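Alpha-rhamnosidase (PDB 6I60) probably hydrolyses terminal non-reducing alpha-L-rhamnose residues in alpha-L-rhamnosides. Local coordinates at residues Ala165-Asn170 / Trp552-Gly557; Arg528-Asp533 / Ile566-Tyr571; Arg535-Glu540 / Asp546-Tyr551; Asp558-Thr563 / Glu627-Phe632. All coordinates share one frame; numbering follows the deposited sequence.

Contact 1 of 4, residues Ala165-Asn170 / Trp552-Gly557; sequences APFGLN and WSIYPG. With AE3 (2-(2-ethoxyethoxy)ethanol), chain H.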
loop_
_atom_site.group_PDB
_atom_site.type_symbol
_atom_site.label_atom_id
_atom_site.label_comp_id
_atom_site.label_asym_id
_atom_site.label_seq_id
_atom_site.Cartn_x
_atom_site.Cartn_y
_atom_site.Cartn_z
ATOM N N ALA A 165 0.203 28.045 -3.927
ATOM C CA ALA A 165 0.882 26.768 -3.779
ATOM C C ALA A 165 1.092 26.452 -2.297
ATOM O O ALA A 165 1.120 27.359 -1.462
ATOM C CB ALA A 165 2.221 26.792 -4.517
ATOM N N PRO A 166 1.227 25.153 -1.947
ATOM C CA PRO A 166 1.354 24.763 -0.531
ATOM C C PRO A 166 2.346 25.595 0.271
ATOM O O PRO A 166 1.948 26.318 1.191
ATOM C CB PRO A 166 1.804 23.301 -0.621
ATOM C CG PRO A 166 1.172 22.807 -1.876
ATOM C CD PRO A 166 1.112 23.977 -2.830
ATOM N N PHE A 167 3.633 25.502 -0.059
ATOM C CA PHE A 167 4.662 26.302 0.594
ATOM C C PHE A 167 5.226 27.366 -0.344
ATOM O O PHE A 167 6.402 27.724 -0.252
ATOM C CB PHE A 167 5.784 25.413 1.130
ATOM C CG PHE A 167 5.315 24.348 2.080
ATOM C CD1 PHE A 167 4.458 24.658 3.123
ATOM C CD2 PHE A 167 5.734 23.034 1.930
ATOM C CE1 PHE A 167 4.024 23.677 4.000
ATOM C CE2 PHE A 167 5.305 22.050 2.803
ATOM C CZ PHE A 167 4.449 22.373 3.840
ATOM N N GLY A 168 4.394 27.878 -1.249
ATOM C CA GLY A 168 4.833 28.899 -2.180
ATOM C C GLY A 168 5.704 28.398 -3.307
ATOM O O GLY A 168 6.447 29.185 -3.901
ATOM N N LEU A 169 5.634 27.108 -3.624
ATOM C CA LEU A 169 6.486 26.526 -4.646
ATOM C C LEU A 169 5.983 26.892 -6.042
ATOM O O LEU A 169 4.872 27.394 -6.227
ATOM C CB LEU A 169 6.555 25.005 -4.491
ATOM C CG LEU A 169 7.493 24.402 -3.439
ATOM C CD1 LEU A 169 8.920 24.887 -3.633
ATOM C CD2 LEU A 169 7.017 24.699 -2.032
ATOM N N ASN A 170 6.828 26.636 -7.034
ATOM C CA ASN A 170 6.477 26.801 -8.435
ATOM C C ASN A 170 6.574 25.450 -9.133
ATOM O O ASN A 170 7.072 24.470 -8.575
ATOM C CB ASN A 170 7.383 27.833 -9.117
ATOM C CG ASN A 170 8.848 27.453 -9.055
ATOM O OD1 ASN A 170 9.259 26.650 -8.218
ATOM N ND2 ASN A 170 9.646 28.032 -9.946
ATOM N N TRP A 552 9.062 17.259 -0.226
ATOM C CA TRP A 552 8.974 18.370 0.711
ATOM C C TRP A 552 9.827 18.023 1.924
ATOM O O TRP A 552 9.555 17.036 2.616
ATOM C CB TRP A 552 7.527 18.624 1.133
ATOM C CG TRP A 552 6.624 19.116 0.044
ATOM C CD1 TRP A 552 6.984 19.514 -1.210
ATOM C CD2 TRP A 552 5.201 19.261 0.118
ATOM N NE1 TRP A 552 5.872 19.899 -1.922
ATOM C CE2 TRP A 552 4.765 19.752 -1.129
ATOM C CE3 TRP A 552 4.253 19.023 1.118
ATOM C CZ2 TRP A 552 3.423 20.011 -1.402
ATOM C CZ3 TRP A 552 2.922 19.281 0.846
ATOM C CH2 TRP A 552 2.519 19.769 -0.404
ATOM N N SER A 553 10.862 18.820 2.178
ATOM C CA SER A 553 11.765 18.550 3.291
ATOM C C SER A 553 11.151 19.097 4.575
ATOM O O SER A 553 11.121 20.313 4.789
ATOM C CB SER A 553 13.137 19.166 3.032
ATOM O OG SER A 553 13.991 18.245 2.376
ATOM N N ILE A 554 10.658 18.204 5.426
ATOM C CA ILE A 554 10.114 18.575 6.732
ATOM C C ILE A 554 10.875 17.756 7.769
ATOM O O ILE A 554 10.501 16.630 8.110
ATOM C CB ILE A 554 8.603 18.355 6.826
ATOM C CG1 ILE A 554 7.870 19.379 5.961
ATOM C CG2 ILE A 554 8.124 18.505 8.262
ATOM C CD1 ILE A 554 7.317 18.815 4.682
ATOM N N TYR A 555 11.970 18.322 8.272
ATOM C CA TYR A 555 12.796 17.708 9.294
ATOM C C TYR A 555 12.892 18.623 10.508
ATOM O O TYR A 555 13.043 19.839 10.352
ATOM C CB TYR A 555 14.212 17.426 8.773
ATOM C CG TYR A 555 14.326 16.319 7.749
ATOM C CD1 TYR A 555 14.259 16.595 6.389
ATOM C CD2 TYR A 555 14.533 15.003 8.141
ATOM C CE1 TYR A 555 14.379 15.588 5.448
ATOM C CE2 TYR A 555 14.655 13.988 7.208
ATOM C CZ TYR A 555 14.579 14.286 5.863
ATOM O OH TYR A 555 14.699 13.280 4.931
ATOM N N PRO A 556 12.801 18.077 11.729
ATOM C CA PRO A 556 12.524 16.664 12.002
ATOM C C PRO A 556 11.035 16.351 11.942
ATOM O O PRO A 556 10.227 17.246 11.697
ATOM C CB PRO A 556 13.062 16.472 13.416
ATOM C CG PRO A 556 12.892 17.803 14.055
ATOM C CD PRO A 556 13.056 18.835 12.968
ATOM N N GLY A 557 10.677 15.095 12.175
ATOM C CA GLY A 557 9.306 14.648 12.047
ATOM C C GLY A 557 8.566 14.618 13.371
ATOM O O GLY A 557 9.167 14.505 14.437
HETATM C C2 AE3 H . 17.649 17.709 4.866
HETATM O O2 AE3 H . 17.659 18.397 6.100
HETATM C C3 AE3 H . 17.740 19.800 5.961
HETATM C C4 AE3 H . 18.116 20.400 7.302
HETATM O O3 AE3 H . 17.252 19.885 8.295
HETATM C C5 AE3 H . 17.418 20.507 9.554
HETATM C C6 AE3 H . 16.288 20.084 10.472
HETATM O O4 AE3 H . 16.290 20.910 11.628
#
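Phe167 and Trp552 mark the nearest backbone approach of two irregular loops, with their CA atoms 9.0 Å apart and no hydrogen bond crossing between the segments. Residues 165-170 reverse direction at Pro166 and Phe167, a turn closed by a weak bond from Gly168 N to Ala165 O, and Gly168 continues it with a positive phi (75°). Residues 552-557 run extended, with a cis peptide before Pro556. Side chains therefore bridge the gap. Phe167 turns an edge toward one face of the Trp552 six-membered ring in a T-shaped pair, the centroids 5.0 Å apart and the planes at 63°. CE2 of Phe167 does the touching, 3.6 Å from Trp552 CE3 and near the rim of the indole. Across the same six-membered ring, Pro166 CB lies 3.6 Å from Trp552 CH2, with CG equally close. Ile554 adds a looser touch, its CD1 4.2 Å from Phe167 CE2. With an alanine in place of Trp552, both Pro166 and the Phe167 edge would probably lose the surface they rest on, opening a gap between the loops. Pro166 also packs on Tyr171 of strand 171-184, which follows its loop, while Trp552 touches Met504; the contact thus ties a loop of the beta region to one of the six-hairpin glycosidase domain, between helices 524-535 and 559-562.

Contact 2 of 4, residues Arg528-Asp533 / Ile566-Tyr571; sequences RKYLND and ITIAWY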
loop_
_atom_site.group_PDB
_atom_site.type_symbol
_atom_site.label_atom_id
_atom_site.label_comp_id
_atom_site.label_asym_id
_atom_site.label_seq_id
_atom_site.Cartn_x
_atom_site.Cartn_y
_atom_site.Cartn_z
ATOM N N ARG A 528 7.726 -3.107 1.983
ATOM C CA ARG A 528 9.167 -3.323 1.936
ATOM C C ARG A 528 9.850 -2.255 1.092
ATOM O O ARG A 528 10.941 -1.783 1.434
ATOM C CB ARG A 528 9.471 -4.718 1.394
ATOM C CG ARG A 528 9.452 -5.811 2.448
ATOM C CD ARG A 528 9.560 -7.186 1.810
ATOM N NE ARG A 528 10.837 -7.830 2.108
ATOM C CZ ARG A 528 11.717 -8.209 1.185
ATOM N NH1 ARG A 528 11.462 -8.009 -0.102
ATOM N NH2 ARG A 528 12.852 -8.789 1.551
ATOM N N LYS A 529 9.219 -1.859 -0.015
ATOM C CA LYS A 529 9.752 -0.767 -0.822
ATOM C C LYS A 529 9.645 0.563 -0.086
ATOM O O LYS A 529 10.562 1.389 -0.152
ATOM C CB LYS A 529 9.018 -0.703 -2.163
ATOM C CG LYS A 529 9.454 0.444 -3.059
ATOM C CD LYS A 529 8.352 1.476 -3.202
ATOM C CE LYS A 529 8.722 2.545 -4.214
ATOM N NZ LYS A 529 8.305 3.899 -3.756
ATOM N N TYR A 530 8.534 0.787 0.621
ATOM C CA TYR A 530 8.362 2.043 1.341
ATOM C C TYR A 530 9.276 2.112 2.556
ATOM O O TYR A 530 9.772 3.190 2.907
ATOM C CB TYR A 530 6.902 2.221 1.759
ATOM C CG TYR A 530 6.601 3.594 2.316
ATOM C CD1 TYR A 530 6.881 4.740 1.580
ATOM C CD2 TYR A 530 6.043 3.747 3.579
ATOM C CE1 TYR A 530 6.608 6.001 2.085
ATOM C CE2 TYR A 530 5.768 5.004 4.093
ATOM C CZ TYR A 530 6.053 6.127 3.342
ATOM O OH TYR A 530 5.782 7.379 3.849
ATOM N N LEU A 531 9.502 0.974 3.218
ATOM C CA LEU A 531 10.446 0.945 4.330
ATOM C C LEU A 531 11.847 1.318 3.872
ATOM O O LEU A 531 12.607 1.934 4.630
ATOM C CB LEU A 531 10.445 -0.437 4.985
ATOM C CG LEU A 531 9.391 -0.658 6.070
ATOM C CD1 LEU A 531 9.517 -2.050 6.670
ATOM C CD2 LEU A 531 9.506 0.412 7.146
ATOM N N ASN A 532 12.206 0.957 2.640
ATOM C CA ASN A 532 13.476 1.410 2.086
ATOM C C ASN A 532 13.467 2.916 1.864
ATOM O O ASN A 532 14.488 3.583 2.065
ATOM C CB ASN A 532 13.772 0.678 0.777
ATOM C CG ASN A 532 14.266 -0.737 0.999
ATOM O OD1 ASN A 532 14.802 -1.064 2.058
ATOM N ND2 ASN A 532 14.087 -1.587 -0.004
ATOM N N ASP A 533 12.325 3.468 1.438
ATOM C CA ASP A 533 12.233 4.908 1.216
ATOM C C ASP A 533 12.473 5.679 2.507
ATOM O O ASP A 533 13.129 6.727 2.502
ATOM C CB ASP A 533 10.868 5.266 0.626
ATOM C CG ASP A 533 10.696 4.763 -0.795
ATOM O OD1 ASP A 533 11.688 4.286 -1.384
ATOM O OD2 ASP A 533 9.564 4.844 -1.320
ATOM N N ILE A 566 9.145 2.142 12.518
ATOM C CA ILE A 566 9.113 0.926 13.323
ATOM C C ILE A 566 7.733 0.277 13.292
ATOM O O ILE A 566 7.623 -0.951 13.389
ATOM C CB ILE A 566 9.545 1.225 14.768
ATOM C CG1 ILE A 566 8.656 2.305 15.372
ATOM C CG2 ILE A 566 10.989 1.671 14.819
ATOM C CD1 ILE A 566 8.130 1.941 16.719
ATOM N N THR A 567 6.668 1.072 13.164
ATOM C CA THR A 567 5.319 0.515 13.208
ATOM C C THR A 567 5.040 -0.343 11.981
ATOM O O THR A 567 4.609 -1.496 12.102
ATOM C CB THR A 567 4.287 1.638 13.325
ATOM O OG1 THR A 567 4.377 2.236 14.624
ATOM C CG2 THR A 567 2.879 1.097 13.116
ATOM N N ILE A 568 5.282 0.203 10.787
ATOM C CA ILE A 568 5.038 -0.558 9.565
ATOM C C ILE A 568 5.934 -1.788 9.521
ATOM O O ILE A 568 5.508 -2.871 9.100
ATOM C CB ILE A 568 5.230 0.340 8.329
ATOM C CG1 ILE A 568 4.162 1.434 8.301
ATOM C CG2 ILE A 568 5.174 -0.482 7.053
ATOM C CD1 ILE A 568 4.387 2.482 7.236
ATOM N N ALA A 569 7.182 -1.650 9.973
ATOM C CA ALA A 569 8.077 -2.801 10.016
ATOM C C ALA A 569 7.572 -3.854 10.997
ATOM O O ALA A 569 7.628 -5.055 10.708
ATOM C CB ALA A 569 9.491 -2.356 10.380
ATOM N N TRP A 570 7.073 -3.423 12.158
ATOM C CA TRP A 570 6.500 -4.371 13.108
ATOM C C TRP A 570 5.239 -5.020 12.553
ATOM O O TRP A 570 4.952 -6.181 12.865
ATOM C CB TRP A 570 6.199 -3.674 14.435
ATOM C CG TRP A 570 5.510 -4.552 15.432
ATOM C CD1 TRP A 570 4.174 -4.588 15.706
ATOM C CD2 TRP A 570 6.121 -5.524 16.286
ATOM N NE1 TRP A 570 3.915 -5.524 16.679
ATOM C CE2 TRP A 570 5.094 -6.112 17.053
ATOM C CE3 TRP A 570 7.438 -5.956 16.480
ATOM C CZ2 TRP A 570 5.342 -7.107 17.997
ATOM C CZ3 TRP A 570 7.681 -6.944 17.418
ATOM C CH2 TRP A 570 6.639 -7.509 18.164
ATOM N N TYR A 571 4.479 -4.291 11.732
ATOM C CA TYR A 571 3.303 -4.877 11.098
ATOM C C TYR A 571 3.696 -5.988 10.134
ATOM O O TYR A 571 3.013 -7.016 10.049
ATOM C CB TYR A 571 2.503 -3.795 10.371
ATOM C CG TYR A 571 1.566 -3.010 11.263
ATOM C CD1 TYR A 571 1.100 -3.546 12.458
ATOM C CD2 TYR A 571 1.148 -1.733 10.911
ATOM C CE1 TYR A 571 0.244 -2.832 13.274
ATOM C CE2 TYR A 571 0.293 -1.012 11.723
ATOM C CZ TYR A 571 -0.155 -1.566 12.902
ATOM O OH TYR A 571 -1.007 -0.853 13.712
#
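Leu531 and Ala569 form the nearest pair in a buried, wholly apolar helix-helix contact inside the glycosidase domain, between helices 524-535 and 564-576. The axes of the two short segments pass 10.3 Å apart and run roughly antiparallel, at 154°. Leu531 makes the closest approach: its CG stands beside the backbone N and anti to the carbonyl carbon (chi1 -86°), and CD1 comes to 3.7 Å from both CA and CB of Ala569. The small methyl of Ala569 lets the leucine branch come right up to the partner backbone. Ile568 meets Leu531 with its CG2 branch, 4.3 Å from Leu531 CG. Such near-antiparallel packing of helices suits the (alpha/alpha)6 barrel of the family's catalytic domain. Ile568 CD1 also comes up to the edge of the Tyr530 ring, near its plane, 4.2 Å from CD2. Charged groups keep away from this seam. Lys529 NZ forms a salt bridge with Asp533 OD2 at 2.9 Å, using the syn lone pair of that oxygen, and the other oxygen of Asp533 forms a salt bridge with Arg226. Helix 580-584 adds Val581 against Leu531 and Leu582 against Ala569, while Ile568 touches Ala514.

Contact 3 of 4, residues Arg535-Glu540 / Asp546-Tyr551; sequences RDAQKE and DVIPPY. With AE3 (2-(2-ethoxyethoxy)ethanol), chain H.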
loop_
_atom_site.group_PDB
_atom_site.type_symbol
_atom_site.label_atom_id
_atom_site.label_comp_id
_atom_site.label_asym_id
_atom_site.label_seq_id
_atom_site.Cartn_x
_atom_site.Cartn_y
_atom_site.Cartn_z
ATOM N N ARG A 535 14.279 4.509 4.956
ATOM C CA ARG A 535 15.702 4.316 5.209
ATOM C C ARG A 535 16.546 5.258 4.358
ATOM O O ARG A 535 17.590 5.745 4.810
ATOM C CB ARG A 535 16.081 2.859 4.946
ATOM C CG ARG A 535 17.515 2.506 5.293
ATOM C CD ARG A 535 18.048 1.429 4.364
ATOM N NE ARG A 535 17.912 1.800 2.957
ATOM C CZ ARG A 535 17.615 0.945 1.983
ATOM N NH1 ARG A 535 17.422 -0.338 2.263
ATOM N NH2 ARG A 535 17.513 1.371 0.730
ATOM N N ASP A 536 16.108 5.531 3.129
ATOM C CA ASP A 536 16.826 6.426 2.232
ATOM C C ASP A 536 16.657 7.895 2.597
ATOM O O ASP A 536 17.339 8.744 2.012
ATOM C CB ASP A 536 16.369 6.205 0.786
ATOM C CG ASP A 536 17.081 5.041 0.118
ATOM O OD1 ASP A 536 16.939 4.880 -1.113
ATOM O OD2 ASP A 536 17.781 4.282 0.824
ATOM N N ALA A 537 15.770 8.219 3.535
ATOM C CA ALA A 537 15.571 9.594 3.963
ATOM C C ALA A 537 15.937 9.819 5.421
ATOM O O ALA A 537 15.759 10.934 5.925
ATOM C CB ALA A 537 14.116 10.021 3.725
ATOM N N GLN A 538 16.442 8.800 6.111
ATOM C CA GLN A 538 16.849 8.956 7.500
ATOM C C GLN A 538 18.134 9.772 7.570
ATOM O O GLN A 538 19.137 9.422 6.940
ATOM C CB GLN A 538 17.042 7.588 8.149
ATOM C CG GLN A 538 17.159 7.633 9.662
ATOM C CD GLN A 538 17.116 6.257 10.290
ATOM O OE1 GLN A 538 17.454 5.260 9.651
ATOM N NE2 GLN A 538 16.695 6.195 11.547
ATOM N N LYS A 539 18.102 10.862 8.335
ATOM C CA LYS A 539 19.274 11.706 8.494
ATOM C C LYS A 539 20.311 11.014 9.379
ATOM O O LYS A 539 20.060 9.965 9.979
ATOM C CB LYS A 539 18.880 13.061 9.082
ATOM C CG LYS A 539 18.301 14.032 8.063
ATOM C CD LYS A 539 18.214 15.444 8.624
ATOM C CE LYS A 539 19.281 16.343 8.022
ATOM N NZ LYS A 539 19.401 17.636 8.755
ATOM N N GLU A 540 21.498 11.624 9.452
ATOM C CA GLU A 540 22.589 11.035 10.222
ATOM C C GLU A 540 22.272 10.989 11.712
ATOM O O GLU A 540 22.677 10.044 12.399
ATOM C CB GLU A 540 23.885 11.811 9.980
ATOM C CG GLU A 540 24.789 11.188 8.926
ATOM C CD GLU A 540 24.492 11.698 7.527
ATOM O OE1 GLU A 540 25.296 11.423 6.610
ATOM O OE2 GLU A 540 23.456 12.376 7.346
ATOM N N ASP A 546 8.531 14.206 7.616
ATOM C CA ASP A 546 7.100 13.961 7.763
ATOM C C ASP A 546 6.494 13.398 6.483
ATOM O O ASP A 546 5.464 12.715 6.539
ATOM C CB ASP A 546 6.381 15.243 8.178
ATOM C CG ASP A 546 6.414 15.468 9.678
ATOM O OD1 ASP A 546 6.531 14.474 10.426
ATOM O OD2 ASP A 546 6.324 16.636 10.110
ATOM N N VAL A 547 7.107 13.668 5.330
ATOM C CA VAL A 547 6.710 13.055 4.069
ATOM C C VAL A 547 7.893 12.266 3.520
ATOM O O VAL A 547 9.044 12.716 3.583
ATOM C CB VAL A 547 6.197 14.097 3.046
ATOM C CG1 VAL A 547 5.282 15.101 3.724
ATOM C CG2 VAL A 547 7.336 14.814 2.346
ATOM N N ILE A 548 7.610 11.065 3.027
ATOM C CA ILE A 548 8.624 10.184 2.454
ATOM C C ILE A 548 8.078 9.628 1.144
ATOM O O ILE A 548 6.986 9.041 1.137
ATOM C CB ILE A 548 9.003 9.047 3.419
ATOM C CG1 ILE A 548 9.382 9.594 4.798
ATOM C CG2 ILE A 548 10.139 8.220 2.841
ATOM C CD1 ILE A 548 10.727 10.262 4.847
ATOM N N PRO A 549 8.786 9.781 0.011
ATOM C CA PRO A 549 10.079 10.455 -0.174
ATOM C C PRO A 549 10.023 11.956 0.111
ATOM O O PRO A 549 8.972 12.572 -0.069
ATOM C CB PRO A 549 10.400 10.200 -1.652
ATOM C CG PRO A 549 9.566 9.029 -2.033
ATOM C CD PRO A 549 8.312 9.170 -1.239
ATOM N N PRO A 550 11.142 12.534 0.550
ATOM C CA PRO A 550 11.144 13.935 1.008
ATOM C C PRO A 550 11.213 14.939 -0.139
ATOM O O PRO A 550 12.135 15.753 -0.235
ATOM C CB PRO A 550 12.388 13.980 1.903
ATOM C CG PRO A 550 13.318 12.997 1.282
ATOM C CD PRO A 550 12.465 11.901 0.693
ATOM N N TYR A 551 10.220 14.883 -1.032
ATOM C CA TYR A 551 10.069 15.951 -2.014
ATOM C C TYR A 551 9.822 17.283 -1.318
ATOM O O TYR A 551 10.312 18.329 -1.761
ATOM C CB TYR A 551 8.934 15.622 -2.983
ATOM C CG TYR A 551 9.065 14.264 -3.637
ATOM C CD1 TYR A 551 10.087 14.004 -4.542
ATOM C CD2 TYR A 551 8.171 13.241 -3.347
ATOM C CE1 TYR A 551 10.212 12.764 -5.142
ATOM C CE2 TYR A 551 8.289 11.996 -3.940
ATOM C CZ TYR A 551 9.310 11.765 -4.838
ATOM O OH TYR A 551 9.431 10.530 -5.432
HETATM C C2 AE3 H . 17.649 17.709 4.866
HETATM O O2 AE3 H . 17.659 18.397 6.100
HETATM C C3 AE3 H . 17.740 19.800 5.961
HETATM C C4 AE3 H . 18.116 20.400 7.302
HETATM O O3 AE3 H . 17.252 19.885 8.295
HETATM C C5 AE3 H . 17.418 20.507 9.554
HETATM C C6 AE3 H . 16.288 20.084 10.472
HETATM O O4 AE3 H . 16.290 20.910 11.628
#
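Ala537 packs its methyl against Ile548 and Pro550, and this small apolar meeting is the tight part of the contact. Ala537 CB lies 3.6 Å from Ile548 CD1 and 3.9 Å from Pro550 CD, with Pro550 CG about as near. Ile548 carries CG1 beside its backbone N, anti to the carbonyl carbon (chi1 -52°), which helps to bring CD1 to the alanine. Two prolines shape the wall that Ala537 meets: a cis peptide precedes Pro549, and Pro550 is the centre of an inverse gamma turn whose bond from Tyr551 N to Pro549 O is weak. Apart from Arg535, which still lies on helix 524-535, both segments belong to the long connection between helices 524-535 and 559-562 of the six-hairpin glycosidase domain, and Tyr555 OH fastens that connection further by bonding to Ala537 O. The other side, toward solvent, is looser and polar: the Lys539 chain bends at chi3 (106°) and its NZ donates to AE3 O3 at 3.1 Å, and weakly to O2 at 3.3 Å. A leucine in place of Lys539 would probably leave these two ether oxygens without their donor and hold the ligand less firmly. Elsewhere in 535-540, Arg535 grips Asp536 side-on: NE and NH2 both reach OD2 from the same face of the carboxylate, NH2 at 2.9 Å. Asp536 OD1 turns to Arg226 in another salt bridge.

Contact 4 of 4, residues Asp558-Thr563 / Glu627-Phe632; sequences DPAWST and ELTSTF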
loop_
_atom_site.group_PDB
_atom_site.type_symbol
_atom_site.label_atom_id
_atom_site.label_comp_id
_atom_site.label_asym_id
_atom_site.label_seq_id
_atom_site.Cartn_x
_atom_site.Cartn_y
_atom_site.Cartn_z
ATOM N N ASP A 558 7.245 14.733 13.285
ATOM C CA ASP A 558 6.404 14.560 14.457
ATOM C C ASP A 558 6.503 13.117 14.947
ATOM O O ASP A 558 6.534 12.188 14.133
ATOM C CB ASP A 558 4.951 14.910 14.126
ATOM C CG ASP A 558 4.071 15.020 15.362
ATOM O OD1 ASP A 558 3.741 13.973 15.961
ATOM O OD2 ASP A 558 3.700 16.154 15.730
ATOM N N PRO A 559 6.578 12.895 16.261
ATOM C CA PRO A 559 6.655 11.510 16.757
ATOM C C PRO A 559 5.480 10.650 16.324
ATOM O O PRO A 559 5.663 9.458 16.044
ATOM C CB PRO A 559 6.711 11.690 18.279
ATOM C CG PRO A 559 7.284 13.054 18.473
ATOM C CD PRO A 559 6.749 13.882 17.341
ATOM N N ALA A 560 4.275 11.222 16.249
ATOM C CA ALA A 560 3.127 10.477 15.745
ATOM C C ALA A 560 3.245 10.176 14.258
ATOM O O ALA A 560 2.546 9.287 13.759
ATOM C CB ALA A 560 1.833 11.247 16.014
ATOM N N TRP A 561 4.106 10.898 13.545
ATOM C CA TRP A 561 4.334 10.684 12.123
ATOM C C TRP A 561 5.537 9.777 11.879
ATOM O O TRP A 561 5.427 8.770 11.171
ATOM C CB TRP A 561 4.532 12.034 11.421
ATOM C CG TRP A 561 3.281 12.604 10.813
ATOM C CD1 TRP A 561 3.096 12.956 9.508
ATOM C CD2 TRP A 561 2.049 12.895 11.485
ATOM N NE1 TRP A 561 1.825 13.444 9.324
ATOM C CE2 TRP A 561 1.161 13.416 10.522
ATOM C CE3 TRP A 561 1.609 12.764 12.806
ATOM C CZ2 TRP A 561 -0.138 13.804 10.837
ATOM C CZ3 TRP A 561 0.318 13.150 13.116
ATOM C CH2 TRP A 561 -0.540 13.664 12.136
ATOM N N SER A 562 6.684 10.110 12.473
ATOM C CA SER A 562 7.910 9.354 12.251
ATOM C C SER A 562 7.850 7.943 12.815
ATOM O O SER A 562 8.736 7.137 12.509
ATOM C CB SER A 562 9.099 10.098 12.858
ATOM O OG SER A 562 9.321 11.330 12.199
ATOM N N THR A 563 6.838 7.622 13.624
ATOM C CA THR A 563 6.687 6.267 14.142
ATOM C C THR A 563 6.378 5.250 13.052
ATOM O O THR A 563 6.380 4.047 13.335
ATOM C CB THR A 563 5.583 6.228 15.199
ATOM O OG1 THR A 563 5.612 4.966 15.876
ATOM C CG2 THR A 563 4.222 6.416 14.547
ATOM N N GLU A 627 1.691 17.160 23.425
ATOM C CA GLU A 627 2.803 16.633 24.210
ATOM C C GLU A 627 2.475 15.267 24.805
ATOM O O GLU A 627 3.384 14.471 25.064
ATOM C CB GLU A 627 3.191 17.625 25.310
ATOM C CG GLU A 627 2.232 17.678 26.492
ATOM C CD GLU A 627 0.902 18.323 26.141
ATOM O OE1 GLU A 627 0.901 19.298 25.358
ATOM O OE2 GLU A 627 -0.141 17.852 26.646
ATOM N N LEU A 628 1.190 14.977 25.027
ATOM C CA LEU A 628 0.788 13.653 25.488
ATOM C C LEU A 628 0.843 12.647 24.345
ATOM O O LEU A 628 1.346 11.531 24.508
ATOM C CB LEU A 628 -0.618 13.711 26.086
ATOM C CG LEU A 628 -1.116 12.514 26.902
ATOM C CD1 LEU A 628 -1.834 12.985 28.153
ATOM C CD2 LEU A 628 -2.023 11.620 26.072
ATOM N N THR A 629 0.323 13.034 23.178
ATOM C CA THR A 629 0.434 12.191 21.990
ATOM C C THR A 629 1.890 11.928 21.624
ATOM O O THR A 629 2.231 10.817 21.207
ATOM C CB THR A 629 -0.294 12.841 20.810
ATOM O OG1 THR A 629 -1.538 13.408 21.267
ATOM C CG2 THR A 629 -0.590 11.826 19.727
ATOM N N SER A 630 2.770 12.921 21.806
ATOM C CA SER A 630 4.172 12.741 21.442
ATOM C C SER A 630 4.863 11.777 22.394
ATOM O O SER A 630 5.618 10.896 21.965
ATOM C CB SER A 630 4.885 14.089 21.431
ATOM O OG SER A 630 4.816 14.686 20.153
ATOM N N THR A 631 4.631 11.941 23.697
ATOM C CA THR A 631 5.184 11.009 24.672
ATOM C C THR A 631 4.543 9.635 24.545
ATOM O O THR A 631 5.188 8.622 24.835
ATOM C CB THR A 631 5.006 11.565 26.084
ATOM O OG1 THR A 631 5.363 12.954 26.096
ATOM C CG2 THR A 631 5.887 10.822 27.067
ATOM N N PHE A 632 3.280 9.583 24.111
ATOM C CA PHE A 632 2.630 8.303 23.846
ATOM C C PHE A 632 3.403 7.505 22.805
ATOM O O PHE A 632 3.586 6.291 22.950
ATOM C CB PHE A 632 1.187 8.544 23.394
ATOM C CG PHE A 632 0.521 7.338 22.783
ATOM C CD1 PHE A 632 0.525 7.148 21.408
ATOM C CD2 PHE A 632 -0.133 6.412 23.578
ATOM C CE1 PHE A 632 -0.095 6.046 20.845
ATOM C CE2 PHE A 632 -0.759 5.312 23.018
ATOM C CZ PHE A 632 -0.738 5.128 21.650
#
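Pro559 sets the CG-CD side of its ring against the Ser630 hydroxyl, and this pair carries most of the contact. Pro559 CG is 3.4 Å from Ser630 OG and CD 3.5 Å from the same oxygen. A looser touch lies beside it, Ala560 CB being 4.5 Å from Thr629 CG2; Val762 of helix 761-773 touches both Ala560 and Thr629. The next shell fixes these groups. Ser630 OG is hydrogen-bonded to Phe607 O, and Thr629 OG1 to Ser625 O, just before the start of helix 626-648. Pro559 opens helix 559-562, whose N-cap is Asp558. With chi1 at -169° the Asp558 carboxylate swings opposite the backbone N, and OD1 accepts from Ala560 N at 2.8 Å through its anti lone pair, with an N-H...O angle of 145°. OD2 of the same carboxylate takes the amides of Lys609 and Tyr610. Further along helix 626-648, Thr631 OG1 bonds to Glu627 O at 2.7 Å, almost in line with the carbonyl. Every hydrogen bond just named is made within a segment or to a residue outside the pair, and none crosses between them; the two helices of the glycosidase domain therefore meet here by shape, with the buried hydroxyls already satisfied.

Contacts 2, 3 and 4 lie wholly in the six-hairpin glycosidase domain, whereas contact 1 brings in a loop from the beta region. Contact 3 is nested within the chain loops closed by contacts 1 and 2, with its centre about 13 Å from each of theirs. Asp546 links three of the sites: its N is 3.2 Å from Ile554 O of contact 1, and its OD1 is 3.0 Å from Asp558 N of contact 4. Contacts 2 and 4 adjoin in sequence, although their centres are about 18 Å apart. Contacts 1 and 3 both touch the same AE3 molecule, which lies about 13 Å, nearest atoms, from the Asp558 side chain of contact 4.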